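Side-chain contact in CzcP cation efflux P1-ATPase (Ralstonia metallidurans, PDB 4U9R), which probably exports zinc and related divalent cations across the cell membrane at the expense of ATP, its N-terminal ferredoxin-like extension binding metal: residues A97-S100 against S101-H105. Sequence-based numbering, arbitrary orientation.
Sequences AVIS and SRFGH. With CD (cadmium ion), chain B.
Ile99 and Phe103 meet at the C-terminal turn of helix 85-102, a local helix-end contact where the chain passes directly into strand 103-109 and so joins two halves of this N-terminal extension, each with a three-stranded antiparallel sheet consistent with a ferredoxin-like arrangement. The amide of Phe103, the first residue to leave helical geometry, still donates to Ile99 O (N to O 3.1 Å). Ile99 O also lies at the edge of the Phe103 ring, 3.3 Å from Phe103 CD2, and takes a weak second bond from Arg102 N. Ile99 CG2, anti to its own backbone nitrogen, reaches Phe103 CD2 at 4.0 Å. Arg47 of helix 43-53 makes a cation-pi contact with the Phe103 ring, while Arg102 CG lies over one ring face, 3.8 Å above its plane, and Arg102 NH1 forms salt bridges with Asp148 and Asp150. Two residues earlier, Ser101 N donates to Ala97 O at 3.1 Å. Ser101 OG, set between its backbone N and carbonyl carbon (chi1 76°), donates to Val98 O at 3.1 Å from above the carbonyl plane. A water bridges the turn, donating to Phe103 O at 2.9 Å and weakly to Ile99 O. Two residues after Phe103, His105 NE2 binds cadmium at 2.2 Å, together with Asp42, Cys44 and Glu146. The carbonyls of Ala97, Val98 and Ile99 are thus met by amides, the Ser101 hydroxyl and a weakly bound water, and Cys44, packed against Ile99 and Phe103, ties this helix end directly to the metal site.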
ATOM      1  N   ALA A  97     -10.650  -4.056   0.112  1.00 44.69           N
ATOM      2  CA  ALA A  97     -11.120  -3.833  -1.255  1.00 43.06           C
ATOM      3  C   ALA A  97     -11.109  -2.353  -1.595  1.00 40.83           C
ATOM      4  O   ALA A  97     -10.659  -1.990  -2.652  1.00 46.95           O
ATOM      5  CB  ALA A  97     -12.508  -4.414  -1.475  1.00 46.69           C
ATOM      6  N   VAL A  98     -11.572  -1.514  -0.689  1.00 39.02           N
ATOM      7  CA  VAL A  98     -11.613  -0.081  -0.912  1.00 44.04           C
ATOM      8  C   VAL A  98     -10.220   0.557  -0.979  1.00 45.65           C
ATOM      9  O   VAL A  98      -9.981   1.419  -1.825  1.00 45.42           O
ATOM     10  CB  VAL A  98     -12.392   0.648   0.181  1.00 46.16           C
ATOM     11  CG1 VAL A  98     -12.323   2.144  -0.038  1.00 47.78           C
ATOM     12  CG2 VAL A  98     -13.837   0.184   0.209  1.00 50.25           C
ATOM     13  N   ILE A  99      -9.314   0.152  -0.091  1.00 43.68           N
ATOM     14  CA  ILE A  99      -7.937   0.646  -0.137  1.00 39.42           C
ATOM     15  C   ILE A  99      -7.253   0.245  -1.448  1.00 42.03           C
ATOM     16  O   ILE A  99      -6.639   1.069  -2.119  1.00 45.48           O
ATOM     17  CB  ILE A  99      -7.143   0.174   1.086  1.00 36.52           C
ATOM     18  CG1 ILE A  99      -7.654   0.910   2.317  1.00 35.92           C
ATOM     19  CG2 ILE A  99      -5.648   0.426   0.903  1.00 36.99           C
ATOM     20  CD1 ILE A  99      -7.177   0.334   3.619  1.00 38.24           C
ATOM     21  N   SER A 100      -7.379  -1.021  -1.795  1.00 42.27           N
ATOM     22  CA  SER A 100      -6.811  -1.584  -2.988  1.00 43.70           C
ATOM     23  C   SER A 100      -7.288  -0.913  -4.290  1.00 51.07           C
ATOM     24  O   SER A 100      -6.506  -0.775  -5.237  1.00 50.69           O
ATOM     25  CB  SER A 100      -7.166  -3.057  -3.057  1.00 45.36           C
ATOM     26  OG  SER A 100      -6.553  -3.670  -4.163  1.00 47.27           O
ATOM     27  N   SER A 101      -8.558  -0.519  -4.348  1.00 46.74           N
ATOM     28  CA  SER A 101      -9.103   0.092  -5.556  1.00 53.12           C
ATOM     29  C   SER A 101      -8.716   1.562  -5.655  1.00 59.32           C
ATOM     30  O   SER A 101      -8.643   2.128  -6.743  1.00 56.97           O
ATOM     31  CB  SER A 101     -10.609  -0.006  -5.543  1.00 52.79           C
ATOM     32  OG  SER A 101     -11.174   0.950  -4.662  1.00 53.16           O
ATOM     33  N   ARG A 102      -8.488   2.168  -4.493  1.00 58.38           N
ATOM     34  CA  ARG A 102      -8.285   3.586  -4.392  1.00 59.69           C
ATOM     35  C   ARG A 102      -6.844   3.994  -4.644  1.00 55.98           C
ATOM     36  O   ARG A 102      -6.628   5.041  -5.238  1.00 57.11           O
ATOM     37  CB  ARG A 102      -8.757   4.100  -3.030  1.00 63.30           C
ATOM     38  CG  ARG A 102      -8.514   5.583  -2.832  1.00 71.59           C
ATOM     39  CD  ARG A 102      -9.554   6.215  -1.926  1.00 77.74           C
ATOM     40  NE  ARG A 102      -9.261   7.625  -1.685  1.00 82.55           N
ATOM     41  CZ  ARG A 102      -9.417   8.595  -2.583  1.00 84.01           C
ATOM     42  NH1 ARG A 102      -9.870   8.329  -3.809  1.00 86.23           N
ATOM     43  NH2 ARG A 102      -9.114   9.845  -2.254  1.00 84.50           N
ATOM     44  N   PHE A 103      -5.875   3.185  -4.203  1.00 53.12           N
ATOM     45  CA  PHE A 103      -4.452   3.540  -4.299  1.00 53.90           C
ATOM     46  C   PHE A 103      -3.668   2.705  -5.267  1.00 54.23           C
ATOM     47  O   PHE A 103      -3.580   1.487  -5.110  1.00 53.21           O
ATOM     48  CB  PHE A 103      -3.763   3.454  -2.940  1.00 47.81           C
ATOM     49  CG  PHE A 103      -4.371   4.354  -1.931  1.00 50.78           C
ATOM     50  CD1 PHE A 103      -4.019   5.686  -1.879  1.00 51.53           C
ATOM     51  CD2 PHE A 103      -5.336   3.877  -1.052  1.00 46.84           C
ATOM     52  CE1 PHE A 103      -4.613   6.536  -0.959  1.00 53.33           C
ATOM     53  CE2 PHE A 103      -5.916   4.714  -0.129  1.00 48.00           C
ATOM     54  CZ  PHE A 103      -5.562   6.047  -0.083  1.00 52.96           C
ATOM     55  N   GLY A 104      -3.054   3.392  -6.237  1.00 58.39           N
ATOM     56  CA  GLY A 104      -2.240   2.764  -7.262  1.00 55.42           C
ATOM     57  C   GLY A 104      -0.777   2.807  -6.899  1.00 57.89           C
ATOM     58  O   GLY A 104      -0.362   3.584  -6.039  1.00 57.21           O
ATOM     59  N   HIS A 105      -0.005   1.937  -7.541  1.00 63.37           N
ATOM     60  CA  HIS A 105       1.448   1.923  -7.419  1.00 71.46           C
ATOM     61  C   HIS A 105       2.083   1.561  -8.760  1.00 76.42           C
ATOM     62  O   HIS A 105       1.605   0.673  -9.466  1.00 70.70           O
ATOM     63  CB  HIS A 105       1.906   0.903  -6.390  1.00 72.69           C
ATOM     64  CG  HIS A 105       0.917   0.674  -5.299  1.00 75.02           C
ATOM     65  ND1 HIS A 105      -0.104  -0.245  -5.413  1.00 71.32           N
ATOM     66  CD2 HIS A 105       0.768   1.262  -4.092  1.00 68.74           C
ATOM     67  CE1 HIS A 105      -0.836  -0.217  -4.318  1.00 72.43           C
ATOM     68  NE2 HIS A 105      -0.327   0.688  -3.502  1.00 63.23           N
TER
HETATM   69 CD    CD B 301      -0.063   1.513  -1.463  1.00 49.38          CD
HETATM   70  O   HOH W   1      -3.761  -0.551  -3.008  1.00 45.56           O